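Local structure of 1-pyrroline-5-carboxylate dehydrogenase (Thermus thermophilus, 1UZB) at residues Val172-Gly177 and Val200-Ile205; Ala176-Ala181 and Arg254-Thr259; Arg284-Thr289 and Leu503-Glu508; Val482-Gly487 and Thr497-Tyr502. The protein probably oxidises glutamate semialdehyde, the open-chain form of 1-pyrroline-5-carboxylate, to glutamate with a nicotinamide cofactor. One frame throughout, in Å; residues are numbered along the deposited sequence. Where two conformers were deposited one is given.

Overall arrangement
Contacts 1, 2 and 3 belong to one mixed sheet, probably that of the cofactor-binding domain. Strand 165-180 lies between 203-207 (contact 1) and 255-259 (contact 2), and those two contacts share Ala176 and Gly177, with centres about 10 Å apart. Strand 284-288 borders 255-259, and contact 3, centred about 9 Å from contact 2, ties it to the turn leading into strand 507-515. Contact 4 is about 12 Å from contact 3 between centres; both use helix 500-504 and touch the second subunit. Along the chain, contact 4 falls between the two segments of contact 3. The C-terminal region is thereby fastened to a sheet built from earlier parts of the chain.

Contact 1: residues Val172-Gly177 and Val200-Ile205; sequences VPLGAG and VGNTVI
The beta-alpha-beta unit formed by strand 165-180, helix 188-199 and strand 203-207 closes here, where Gly175, Ala176 and Gly177 run parallel to Thr203, Val204 and Ile205. Three backbone bonds join them: Thr203 N reaches Gly175 O at 3.1 Å, Gly177 N binds Thr203 O at 3.0 Å, and Ile205 N binds Gly177 O. Ahead of the paired strands, a side chain takes over the backbone's role. The CG of Asn202 stands anti to its own carbonyl carbon (chi1 -63°), which brings OD1 within reach of the backbone N atoms of Leu174 and Gly175. Gly175 N meets this oxygen in the carbonyl plane at 3.0 Å with a nearly straight bond (166°), and Leu174 N adds a weak, bent bond of 2.7 Å. At the other end of the amide, ND2 is held by Pro197 O and Phe506 O, so that both ends fix the rotation of the group. A leucine here would probably leave Gly175 N and Leu174 N without their shared acceptor and set the bend free to shift. Pro173 packs its ring against the backbone of Val200 and Gly201, CB lying 3.4 Å from Gly201 C. Gly201, at positive phi, is the C-prime residue of the Schellman motif that ends helix 188-199, and a side chain on it would run into the proline ring. Ala176 CB sits against Thr203 OG1 at 3.3 Å. Helix 73-90 packs over this side of the sheet: Ala83 O bonds Thr203 OG1, Phe87 meets Pro173, and Trp84 meets Ala176.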
loop_
_atom_site.group_PDB
_atom_site.type_symbol
_atom_site.label_atom_id
_atom_site.label_comp_id
_atom_site.label_asym_id
_atom_site.label_seq_id
_atom_site.Cartn_x
_atom_site.Cartn_y
_atom_site.Cartn_z
ATOM N N VAL A 172 1.072 -15.615 -19.718
ATOM C CA VAL A 172 1.821 -15.786 -20.945
ATOM C C VAL A 172 0.883 -15.481 -22.104
ATOM O O VAL A 172 -0.328 -15.703 -22.015
ATOM C CB VAL A 172 2.388 -17.212 -21.053
ATOM C CG1 VAL A 172 3.287 -17.469 -19.859
ATOM C CG2 VAL A 172 1.270 -18.240 -21.094
ATOM N N PRO A 173 1.421 -14.921 -23.193
ATOM C CA PRO A 173 0.594 -14.596 -24.358
ATOM C C PRO A 173 0.072 -15.861 -25.031
ATOM O O PRO A 173 0.612 -16.952 -24.830
ATOM C CB PRO A 173 1.544 -13.784 -25.237
ATOM C CG PRO A 173 2.883 -14.365 -24.907
ATOM C CD PRO A 173 2.823 -14.527 -23.410
ATOM N N LEU A 174 -0.977 -15.703 -25.831
ATOM C CA LEU A 174 -1.624 -16.822 -26.511
ATOM C C LEU A 174 -0.941 -17.310 -27.781
ATOM O O LEU A 174 -0.778 -18.514 -27.972
ATOM C CB LEU A 174 -3.070 -16.451 -26.840
ATOM C CG LEU A 174 -3.943 -15.976 -25.677
ATOM C CD1 LEU A 174 -5.287 -15.488 -26.201
ATOM C CD2 LEU A 174 -4.121 -17.113 -24.687
ATOM N N GLY A 175 -0.568 -16.384 -28.657
ATOM C CA GLY A 175 0.077 -16.766 -29.901
ATOM C C GLY A 175 -0.204 -15.757 -30.995
ATOM O O GLY A 175 -0.218 -14.554 -30.744
ATOM N N ALA A 176 -0.421 -16.253 -32.209
ATOM C CA ALA A 176 -0.709 -15.399 -33.356
ATOM C C ALA A 176 -2.213 -15.344 -33.579
ATOM O O ALA A 176 -2.883 -16.379 -33.595
ATOM C CB ALA A 176 -0.015 -15.938 -34.607
ATOM N N GLY A 177 -2.735 -14.133 -33.750
ATOM C CA GLY A 177 -4.160 -13.964 -33.970
ATOM C C GLY A 177 -4.463 -12.991 -35.091
ATOM O O GLY A 177 -3.560 -12.391 -35.677
ATOM N N VAL A 200 1.506 -7.481 -24.810
ATOM C CA VAL A 200 1.780 -8.553 -23.869
ATOM C C VAL A 200 2.419 -9.803 -24.466
ATOM O O VAL A 200 2.503 -10.836 -23.799
ATOM C CB VAL A 200 0.502 -8.948 -23.087
ATOM C CG1 VAL A 200 0.041 -7.776 -22.230
ATOM C CG2 VAL A 200 -0.595 -9.383 -24.049
ATOM N N GLY A 201 2.856 -9.726 -25.722
ATOM C CA GLY A 201 3.540 -10.869 -26.305
ATOM C C GLY A 201 2.910 -11.645 -27.440
ATOM O O GLY A 201 3.495 -12.622 -27.901
ATOM N N ASN A 202 1.726 -11.247 -27.888
ATOM C CA ASN A 202 1.084 -11.940 -29.001
ATOM C C ASN A 202 1.571 -11.316 -30.303
ATOM O O ASN A 202 2.225 -10.268 -30.297
ATOM C CB ASN A 202 -0.436 -11.780 -28.922
ATOM C CG ASN A 202 -1.029 -12.407 -27.683
ATOM O OD1 ASN A 202 -1.197 -13.624 -27.607
ATOM N ND2 ASN A 202 -1.347 -11.577 -26.697
ATOM N N THR A 203 1.266 -11.970 -31.420
ATOM C CA THR A 203 1.612 -11.432 -32.728
ATOM C C THR A 203 0.287 -11.319 -33.476
ATOM O O THR A 203 -0.661 -12.066 -33.201
ATOM C CB THR A 203 2.631 -12.306 -33.481
ATOM O OG1 THR A 203 2.107 -13.625 -33.657
ATOM C CG2 THR A 203 3.939 -12.363 -32.699
ATOM N N VAL A 204 0.217 -10.380 -34.413
ATOM C CA VAL A 204 -1.028 -10.108 -35.110
ATOM C C VAL A 204 -0.982 -9.958 -36.625
ATOM O O VAL A 204 -0.002 -9.468 -37.194
ATOM C CB VAL A 204 -1.649 -8.802 -34.520
ATOM C CG1 VAL A 204 -2.806 -8.304 -35.375
ATOM C CG2 VAL A 204 -2.104 -9.048 -33.095
ATOM N N ILE A 205 -2.058 -10.408 -37.263
ATOM C CA ILE A 205 -2.252 -10.249 -38.698
ATOM C C ILE A 205 -3.469 -9.321 -38.714
ATOM O O ILE A 205 -4.539 -9.684 -38.229
ATOM C CB ILE A 205 -2.608 -11.570 -39.403
ATOM C CG1 ILE A 205 -1.461 -12.569 -39.246
ATOM C CG2 ILE A 205 -2.870 -11.307 -40.880
ATOM C CD1 ILE A 205 -1.745 -13.924 -39.867
#

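Contact 2: residues Ala176-Ala181 and Arg254-Thr259; sequences AGVVIA and RFINFT
The ring of Phe255 lies flat over Gly177, whose CA sits 3.5 Å from the ring centroid and only 10° off the normal, a CH-pi contact over one face. Phe255 and Phe258 both belong to strand 255-259, which runs parallel to strand 176-180 in a sheet consistent with the Rossmann-type cofactor domain of aldehyde dehydrogenases. With CG between the backbone N and the carbonyl carbon (chi1 61°), the Phe255 ring swings over the neighbouring strand at Gly177. A side chain at Gly177 would collide with the ring, so glycine suits the place. Phe258 is met differently: Ile180 brings CG2 to the ring edge, near its plane, 3.5 Å from CD1.

Five backbone bonds join the segments, among them Asn257 N to Val178 O at 2.9 Å and Ile180 N to Asn257 O, also 2.9 Å. On the face of Val178, Ile180, Ile256 and Phe258, the first and third pack side by side, Val178 CG1 lying 3.7 Å from Ile256 CG1, and Ile268 of helix 262-272 lies against Ile180, Ile256 and Phe258. Asn257 and Val179 share the other face, beside Met193; the amide ND2 of Asn257 bonds Tyr502 OH and Met193 O. At the C-terminal end of the pair, water 1 donates to Thr259 O at 2.7 Å and, weakly, to Ala181 O.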
loop_
_atom_site.group_PDB
_atom_site.type_symbol
_atom_site.label_atom_id
_atom_site.label_comp_id
_atom_site.label_asym_id
_atom_site.label_seq_id
_atom_site.Cartn_x
_atom_site.Cartn_y
_atom_site.Cartn_z
ATOM N N ALA A 176 -0.421 -16.253 -32.209
ATOM C CA ALA A 176 -0.709 -15.399 -33.356
ATOM C C ALA A 176 -2.213 -15.344 -33.579
ATOM O O ALA A 176 -2.883 -16.379 -33.595
ATOM C CB ALA A 176 -0.015 -15.938 -34.607
ATOM N N GLY A 177 -2.735 -14.133 -33.750
ATOM C CA GLY A 177 -4.160 -13.964 -33.970
ATOM C C GLY A 177 -4.463 -12.991 -35.091
ATOM O O GLY A 177 -3.560 -12.391 -35.677
ATOM N N VAL A 178 -5.746 -12.839 -35.398
ATOM C CA VAL A 178 -6.153 -11.933 -36.457
ATOM C C VAL A 178 -7.013 -10.791 -35.922
ATOM O O VAL A 178 -7.849 -10.980 -35.027
ATOM C CB VAL A 178 -6.927 -12.687 -37.577
ATOM C CG1 VAL A 178 -8.151 -13.382 -36.999
ATOM C CG2 VAL A 178 -7.332 -11.715 -38.684
ATOM N N VAL A 179 -6.770 -9.603 -36.466
ATOM C CA VAL A 179 -7.508 -8.404 -36.109
ATOM C C VAL A 179 -8.299 -7.963 -37.338
ATOM O O VAL A 179 -7.740 -7.824 -38.428
ATOM C CB VAL A 179 -6.546 -7.267 -35.680
ATOM C CG1 VAL A 179 -7.271 -5.925 -35.677
ATOM C CG2 VAL A 179 -5.989 -7.565 -34.296
ATOM N N ILE A 180 -9.598 -7.762 -37.157
ATOM C CA ILE A 180 -10.480 -7.325 -38.235
ATOM C C ILE A 180 -11.021 -5.981 -37.761
ATOM O O ILE A 180 -11.897 -5.916 -36.895
ATOM C CB ILE A 180 -11.613 -8.351 -38.454
ATOM C CG1 ILE A 180 -10.995 -9.689 -38.875
ATOM C CG2 ILE A 180 -12.588 -7.854 -39.518
ATOM C CD1 ILE A 180 -11.978 -10.822 -39.001
ATOM N N ALA A 181 -10.471 -4.912 -38.331
ATOM C CA ALA A 181 -10.808 -3.544 -37.947
ATOM C C ALA A 181 -11.929 -2.862 -38.726
ATOM O O ALA A 181 -12.255 -3.244 -39.847
ATOM C CB ALA A 181 -9.547 -2.683 -38.009
ATOM N N ARG A 254 -5.032 -18.387 -33.295
ATOM C CA ARG A 254 -5.302 -18.532 -31.865
ATOM C C ARG A 254 -6.437 -17.681 -31.313
ATOM O O ARG A 254 -7.165 -18.110 -30.417
ATOM C CB ARG A 254 -4.023 -18.247 -31.068
ATOM C CG ARG A 254 -4.133 -18.544 -29.575
ATOM C CD ARG A 254 -4.280 -20.035 -29.333
ATOM N NE ARG A 254 -4.573 -20.401 -27.949
ATOM C CZ ARG A 254 -5.777 -20.330 -27.392
ATOM N NH1 ARG A 254 -5.946 -20.705 -26.131
ATOM N NH2 ARG A 254 -6.816 -19.881 -28.088
ATOM N N PHE A 255 -6.575 -16.467 -31.827
ATOM C CA PHE A 255 -7.629 -15.577 -31.369
ATOM C C PHE A 255 -8.062 -14.647 -32.477
ATOM O O PHE A 255 -7.342 -14.451 -33.457
ATOM C CB PHE A 255 -7.168 -14.750 -30.158
ATOM C CG PHE A 255 -5.983 -13.856 -30.430
ATOM C CD1 PHE A 255 -4.689 -14.309 -30.206
ATOM C CD2 PHE A 255 -6.161 -12.558 -30.914
ATOM C CE1 PHE A 255 -3.588 -13.490 -30.455
ATOM C CE2 PHE A 255 -5.064 -11.731 -31.166
ATOM C CZ PHE A 255 -3.775 -12.198 -30.935
ATOM N N ILE A 256 -9.240 -14.067 -32.301
ATOM C CA ILE A 256 -9.801 -13.145 -33.274
ATOM C C ILE A 256 -10.291 -11.919 -32.521
ATOM O O ILE A 256 -11.035 -12.042 -31.552
ATOM C CB ILE A 256 -11.002 -13.780 -34.004
ATOM C CG1 ILE A 256 -10.565 -15.069 -34.700
ATOM C CG2 ILE A 256 -11.582 -12.807 -35.017
ATOM C CD1 ILE A 256 -11.688 -16.078 -34.859
ATOM N N ASN A 257 -9.847 -10.743 -32.951
ATOM C CA ASN A 257 -10.268 -9.494 -32.333
ATOM C C ASN A 257 -11.025 -8.767 -33.443
ATOM O O ASN A 257 -10.444 -8.401 -34.466
ATOM C CB ASN A 257 -9.044 -8.699 -31.867
ATOM C CG ASN A 257 -9.386 -7.657 -30.816
ATOM O OD1 ASN A 257 -10.504 -7.614 -30.300
ATOM N ND2 ASN A 257 -8.414 -6.814 -30.490
ATOM N N PHE A 258 -12.325 -8.582 -33.244
ATOM C CA PHE A 258 -13.174 -7.962 -34.250
ATOM C C PHE A 258 -14.040 -6.819 -33.755
ATOM O O PHE A 258 -14.577 -6.859 -32.649
ATOM C CB PHE A 258 -14.094 -9.031 -34.853
ATOM C CG PHE A 258 -15.204 -8.478 -35.706
ATOM C CD1 PHE A 258 -14.982 -8.161 -37.039
ATOM C CD2 PHE A 258 -16.477 -8.285 -35.171
ATOM C CE1 PHE A 258 -16.011 -7.663 -37.835
ATOM C CE2 PHE A 258 -17.518 -7.785 -35.958
ATOM C CZ PHE A 258 -17.283 -7.475 -37.290
ATOM N N THR A 259 -14.171 -5.804 -34.603
ATOM C CA THR A 259 -15.028 -4.660 -34.329
ATOM C C THR A 259 -15.699 -4.361 -35.665
ATOM O O THR A 259 -15.024 -4.126 -36.666
ATOM C CB THR A 259 -14.237 -3.423 -33.852
ATOM O OG1 THR A 259 -13.573 -3.727 -32.617
ATOM C CG2 THR A 259 -15.185 -2.250 -33.622
HETATM O O HOH W 1 -14.925 -4.375 -39.392
#

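Contact 3: residues Arg284-Thr289 and Leu503-Glu508; sequences RAYVET and LRLFLE
Arg284 and Tyr286, two residues apart on strand 284-288 of the mixed sheet, both point at the type I beta turn from Arg504 to Leu507 that links helix 500-504 to strand 507-515. The arginine chain is extended from CG to NE and puts NH1 between two carbonyls. Leu505 O lies in the guanidinium plane, 2.9 Å from NH1; Leu507 O, also 2.9 Å from NH1, is tilted from that plane. In one of the two conformers modelled for Tyr286, its OH donates to Leu505 O at 2.7 Å, from the opposite face of the carbonyl to NH1. In the same conformer the ring slides past Leu505, Tyr286 CE2 3.6 Å from Leu505 CB.

A leucine in place of Arg284 would probably leave Leu507 O and Leu505 O without the NH1 donor that links them, and set the turn less firmly against the strand. Arg504 NH2 is 4.5 Å from Arg284 NH1, and its charge is paired with Asp501 of the second subunit. The carboxylate of Glu508 is turned almost at right angles to the Arg284 guanidinium, planes 86° apart. Water 3 bridges the gap, accepting from Arg284 NH2 and donating to Glu508 OE1 at 2.8 Å.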
loop_
_atom_site.group_PDB
_atom_site.type_symbol
_atom_site.label_atom_id
_atom_site.label_comp_id
_atom_site.label_asym_id
_atom_site.label_seq_id
_atom_site.Cartn_x
_atom_site.Cartn_y
_atom_site.Cartn_z
ATOM N N ARG A 284 -10.310 -17.974 -28.975
ATOM C CA ARG A 284 -10.912 -16.871 -28.254
ATOM C C ARG A 284 -11.313 -15.870 -29.324
ATOM O O ARG A 284 -10.545 -15.593 -30.244
ATOM C CB ARG A 284 -9.921 -16.226 -27.289
ATOM C CG ARG A 284 -9.543 -17.108 -26.121
ATOM C CD ARG A 284 -8.807 -16.308 -25.065
ATOM N NE ARG A 284 -8.328 -17.171 -23.991
ATOM C CZ ARG A 284 -7.647 -16.741 -22.936
ATOM N NH1 ARG A 284 -7.362 -15.452 -22.803
ATOM N NH2 ARG A 284 -7.238 -17.605 -22.017
ATOM N N ALA A 285 -12.531 -15.356 -29.218
ATOM C CA ALA A 285 -13.034 -14.376 -30.168
ATOM C C ALA A 285 -13.646 -13.227 -29.392
ATOM O O ALA A 285 -14.564 -13.427 -28.587
ATOM C CB ALA A 285 -14.077 -15.007 -31.082
ATOM N N TYR A 286 -13.124 -12.030 -29.624
ATOM C CA TYR A 286 -13.618 -10.835 -28.962
ATOM C C TYR A 286 -14.295 -10.007 -30.036
ATOM O O TYR A 286 -13.705 -9.735 -31.078
ATOM C CB TYR A 286 -12.450 -10.078 -28.322
ATOM C CG TYR A 286 -11.255 -10.945 -27.958
ATOM C CD1 TYR A 286 -10.219 -11.151 -28.867
ATOM C CD2 TYR A 286 -11.163 -11.560 -26.710
ATOM C CE1 TYR A 286 -9.120 -11.946 -28.541
ATOM C CE2 TYR A 286 -10.066 -12.356 -26.374
ATOM C CZ TYR A 286 -9.046 -12.543 -27.295
ATOM O OH TYR A 286 -7.944 -13.308 -26.971
ATOM N N VAL A 287 -15.549 -9.637 -29.799
ATOM C CA VAL A 287 -16.287 -8.867 -30.785
ATOM C C VAL A 287 -17.031 -7.664 -30.206
ATOM O O VAL A 287 -17.627 -7.742 -29.131
ATOM C CB VAL A 287 -17.305 -9.769 -31.528
ATOM C CG1 VAL A 287 -16.591 -10.965 -32.150
ATOM C CG2 VAL A 287 -18.384 -10.239 -30.569
ATOM N N GLU A 288 -16.958 -6.542 -30.918
ATOM C CA GLU A 288 -17.661 -5.311 -30.549
ATOM C C GLU A 288 -18.545 -5.135 -31.772
ATOM O O GLU A 288 -18.046 -4.890 -32.873
ATOM C CB GLU A 288 -16.681 -4.142 -30.395
ATOM C CG GLU A 288 -17.262 -2.902 -29.715
ATOM C CD GLU A 288 -17.745 -1.844 -30.695
ATOM O OE1 GLU A 288 -18.798 -2.044 -31.340
ATOM O OE2 GLU A 288 -17.059 -0.808 -30.822
ATOM N N THR A 289 -19.854 -5.253 -31.572
ATOM C CA THR A 289 -20.808 -5.234 -32.673
ATOM C C THR A 289 -21.842 -4.121 -32.819
ATOM O O THR A 289 -22.934 -4.362 -33.341
ATOM C CB THR A 289 -21.543 -6.578 -32.694
ATOM O OG1 THR A 289 -21.940 -6.914 -31.357
ATOM C CG2 THR A 289 -20.627 -7.673 -33.221
ATOM N N LEU A 503 -6.218 -6.259 -21.628
ATOM C CA LEU A 503 -5.055 -7.101 -21.876
ATOM C C LEU A 503 -5.164 -8.528 -21.342
ATOM O O LEU A 503 -4.556 -9.446 -21.894
ATOM C CB LEU A 503 -3.790 -6.421 -21.338
ATOM C CG LEU A 503 -3.547 -5.002 -21.870
ATOM C CD1 LEU A 503 -2.215 -4.487 -21.354
ATOM C CD2 LEU A 503 -3.563 -5.000 -23.395
ATOM N N ARG A 504 -5.941 -8.722 -20.281
ATOM C CA ARG A 504 -6.114 -10.055 -19.707
ATOM C C ARG A 504 -6.723 -11.018 -20.729
ATOM O O ARG A 504 -6.505 -12.230 -20.668
ATOM C CB ARG A 504 -7.024 -9.982 -18.476
ATOM C CG ARG A 504 -7.288 -11.329 -17.806
ATOM C CD ARG A 504 -6.015 -11.893 -17.211
ATOM N NE ARG A 504 -6.205 -13.207 -16.603
ATOM C CZ ARG A 504 -6.285 -14.347 -17.282
ATOM N NH1 ARG A 504 -6.453 -15.487 -16.627
ATOM N NH2 ARG A 504 -6.191 -14.355 -18.608
ATOM N N LEU A 505 -7.495 -10.465 -21.661
ATOM C CA LEU A 505 -8.149 -11.255 -22.697
ATOM C C LEU A 505 -7.161 -11.929 -23.643
ATOM O O LEU A 505 -7.491 -12.922 -24.298
ATOM C CB LEU A 505 -9.078 -10.359 -23.514
ATOM C CG LEU A 505 -10.194 -9.648 -22.750
ATOM C CD1 LEU A 505 -10.882 -8.665 -23.679
ATOM C CD2 LEU A 505 -11.179 -10.661 -22.199
ATOM N N PHE A 506 -5.945 -11.401 -23.705
ATOM C CA PHE A 506 -4.936 -11.934 -24.609
ATOM C C PHE A 506 -3.821 -12.688 -23.892
ATOM O O PHE A 506 -2.714 -12.842 -24.416
ATOM C CB PHE A 506 -4.370 -10.787 -25.449
ATOM C CG PHE A 506 -5.441 -10.008 -26.164
ATOM C CD1 PHE A 506 -6.016 -8.883 -25.580
ATOM C CD2 PHE A 506 -5.934 -10.450 -27.384
ATOM C CE1 PHE A 506 -7.068 -8.213 -26.202
ATOM C CE2 PHE A 506 -6.984 -9.789 -28.013
ATOM C CZ PHE A 506 -7.552 -8.669 -27.421
ATOM N N LEU A 507 -4.139 -13.185 -22.699
ATOM C CA LEU A 507 -3.194 -13.924 -21.873
ATOM C C LEU A 507 -3.830 -15.175 -21.283
ATOM O O LEU A 507 -5.050 -15.249 -21.123
ATOM C CB LEU A 507 -2.730 -13.052 -20.702
ATOM C CG LEU A 507 -1.958 -11.774 -21.019
ATOM C CD1 LEU A 507 -1.915 -10.882 -19.786
ATOM C CD2 LEU A 507 -0.553 -12.132 -21.483
ATOM N N GLU A 508 -2.992 -16.158 -20.976
ATOM C CA GLU A 508 -3.444 -17.365 -20.305
ATOM C C GLU A 508 -2.511 -17.507 -19.100
ATOM O O GLU A 508 -1.431 -16.907 -19.077
ATOM C CB GLU A 508 -3.431 -18.594 -21.235
ATOM C CG GLU A 508 -2.160 -18.901 -22.003
ATOM C CD GLU A 508 -2.395 -19.982 -23.056
ATOM O OE1 GLU A 508 -3.507 -20.555 -23.083
ATOM O OE2 GLU A 508 -1.475 -20.265 -23.852
HETATM O O HOH W 2 -6.846 -17.232 -19.105
HETATM O O HOH W 3 -6.300 -20.170 -22.935
#

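Contact 4: residues Val482-Gly487 and Thr497-Tyr502; sequences VQPFGG and TGALDY
Phe485 and Thr497 satisfy each other's backbone through a pair of hydrogen bonds that forms a single antiparallel bridge. Phe485 N donates to Thr497 O at 3.0 Å, in the carbonyl plane and on a lone pair, with the nearly straight angle of 171°. The return bond, Thr497 N to Phe485 O, is 2.9 Å long, and its donor is tilted from the carbonyl plane. Thr497 OG1 stands between its backbone N and carbonyl carbon (chi1 65°), 3.5 Å from the same Phe485 O, where any bond is weak and not settled. The hydroxyl also lies 3.4 Å from Phe485 CB and at the edge of the ring, near its plane. That ring is turned away from the bridge.

Apolar contact continues the pairing, Pro484 CB resting 3.7 Å from Ala499 CB, and Pro484 CA offers its hydrogen to Thr497 O at 3.5 Å. The carbonyls of Pro484 and Gly486 both accept from Lys496 NZ, while Asn468 bonds Pro484 O through ND2 and Gly486 N through OD1. Gly498 takes positive phi, a conformation that favours glycine, and its N donates to Tyr145 OH. Gln483 is held at both ends of its amide, OE1 by Leu479 N and NE2 by Asn167 OD1 of the second subunit. Ala499 O receives Tyr502 N at 3.0 Å, the first turn into helix 500-504. The segment 482-487 carries the Pro-Phe-Gly-Gly sequence that recurs in aldehyde dehydrogenases, and the isolated bridge pins this part of the loop to the chain entering helix 500-504.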
loop_
_atom_site.group_PDB
_atom_site.type_symbol
_atom_site.label_atom_id
_atom_site.label_comp_id
_atom_site.label_asym_id
_atom_site.label_seq_id
_atom_site.Cartn_x
_atom_site.Cartn_y
_atom_site.Cartn_z
ATOM N N VAL A 482 -10.267 6.599 -19.104
ATOM C CA VAL A 482 -11.329 7.260 -18.351
ATOM C C VAL A 482 -12.631 6.474 -18.385
ATOM O O VAL A 482 -13.269 6.253 -17.350
ATOM C CB VAL A 482 -11.615 8.668 -18.923
ATOM C CG1 VAL A 482 -12.667 9.372 -18.082
ATOM C CG2 VAL A 482 -10.330 9.487 -18.970
ATOM N N GLN A 483 -13.010 6.053 -19.586
ATOM C CA GLN A 483 -14.242 5.313 -19.796
ATOM C C GLN A 483 -14.050 3.986 -20.523
ATOM O O GLN A 483 -14.107 3.933 -21.755
ATOM C CB GLN A 483 -15.238 6.179 -20.579
ATOM C CG GLN A 483 -15.758 7.381 -19.802
ATOM C CD GLN A 483 -15.398 8.719 -20.433
ATOM O OE1 GLN A 483 -14.909 8.791 -21.565
ATOM N NE2 GLN A 483 -15.650 9.792 -19.699
ATOM N N PRO A 484 -13.798 2.898 -19.771
ATOM C CA PRO A 484 -13.617 1.577 -20.387
ATOM C C PRO A 484 -14.756 1.411 -21.392
ATOM O O PRO A 484 -15.924 1.557 -21.033
ATOM C CB PRO A 484 -13.744 0.635 -19.200
ATOM C CG PRO A 484 -13.099 1.425 -18.097
ATOM C CD PRO A 484 -13.644 2.827 -18.306
ATOM N N PHE A 485 -14.421 1.096 -22.640
ATOM C CA PHE A 485 -15.437 1.009 -23.685
ATOM C C PHE A 485 -15.814 -0.390 -24.170
ATOM O O PHE A 485 -14.970 -1.151 -24.628
ATOM C CB PHE A 485 -14.993 1.858 -24.880
ATOM C CG PHE A 485 -16.063 2.048 -25.908
ATOM C CD1 PHE A 485 -17.144 2.886 -25.656
ATOM C CD2 PHE A 485 -16.015 1.358 -27.115
ATOM C CE1 PHE A 485 -18.162 3.034 -26.593
ATOM C CE2 PHE A 485 -17.031 1.500 -28.057
ATOM C CZ PHE A 485 -18.103 2.337 -27.794
ATOM N N GLY A 486 -17.100 -0.709 -24.084
ATOM C CA GLY A 486 -17.576 -2.015 -24.508
ATOM C C GLY A 486 -18.983 -2.194 -23.987
ATOM O O GLY A 486 -19.328 -1.657 -22.931
ATOM N N GLY A 487 -19.792 -2.980 -24.692
ATOM C CA GLY A 487 -21.173 -3.135 -24.278
ATOM C C GLY A 487 -21.671 -4.468 -23.774
ATOM O O GLY A 487 -20.897 -5.382 -23.469
ATOM N N THR A 497 -12.225 -1.845 -24.000
ATOM C CA THR A 497 -11.011 -1.236 -24.532
ATOM C C THR A 497 -10.614 -0.047 -23.666
ATOM O O THR A 497 -11.452 0.561 -23.003
ATOM C CB THR A 497 -11.201 -0.755 -25.991
ATOM O OG1 THR A 497 -12.170 0.299 -26.029
ATOM C CG2 THR A 497 -11.662 -1.907 -26.878
ATOM N N GLY A 498 -9.326 0.275 -23.667
ATOM C CA GLY A 498 -8.851 1.393 -22.870
ATOM C C GLY A 498 -8.983 1.133 -21.382
ATOM O O GLY A 498 -9.174 2.059 -20.597
ATOM N N ALA A 499 -8.878 -0.135 -20.997
ATOM C CA ALA A 499 -8.986 -0.533 -19.603
ATOM C C ALA A 499 -7.987 -1.646 -19.315
ATOM O O ALA A 499 -7.612 -2.407 -20.211
ATOM C CB ALA A 499 -10.399 -1.015 -19.308
ATOM N N LEU A 500 -7.563 -1.742 -18.058
ATOM C CA LEU A 500 -6.612 -2.766 -17.648
ATOM C C LEU A 500 -7.092 -4.164 -18.035
ATOM O O LEU A 500 -6.304 -4.990 -18.486
ATOM C CB LEU A 500 -6.395 -2.697 -16.133
ATOM C CG LEU A 500 -5.802 -1.392 -15.591
ATOM C CD1 LEU A 500 -5.855 -1.390 -14.072
ATOM C CD2 LEU A 500 -4.375 -1.237 -16.078
ATOM N N ASP A 501 -8.386 -4.416 -17.869
ATOM C CA ASP A 501 -8.976 -5.717 -18.173
ATOM C C ASP A 501 -8.820 -6.164 -19.619
ATOM O O ASP A 501 -8.852 -7.356 -19.904
ATOM C CB ASP A 501 -10.471 -5.724 -17.828
ATOM C CG ASP A 501 -10.735 -5.850 -16.342
ATOM O OD1 ASP A 501 -9.764 -5.884 -15.553
ATOM O OD2 ASP A 501 -11.925 -5.920 -15.966
ATOM N N TYR A 502 -8.654 -5.216 -20.534
ATOM C CA TYR A 502 -8.532 -5.572 -21.942
ATOM C C TYR A 502 -7.379 -6.530 -22.214
ATOM O O TYR A 502 -7.540 -7.512 -22.935
ATOM C CB TYR A 502 -8.348 -4.312 -22.789
ATOM C CG TYR A 502 -8.510 -4.523 -24.281
ATOM C CD1 TYR A 502 -9.741 -4.894 -24.821
ATOM C CD2 TYR A 502 -7.457 -4.268 -25.159
ATOM C CE1 TYR A 502 -9.926 -4.993 -26.197
ATOM C CE2 TYR A 502 -7.630 -4.361 -26.541
ATOM C CZ TYR A 502 -8.870 -4.718 -27.049
ATOM O OH TYR A 502 -9.067 -4.755 -28.412
#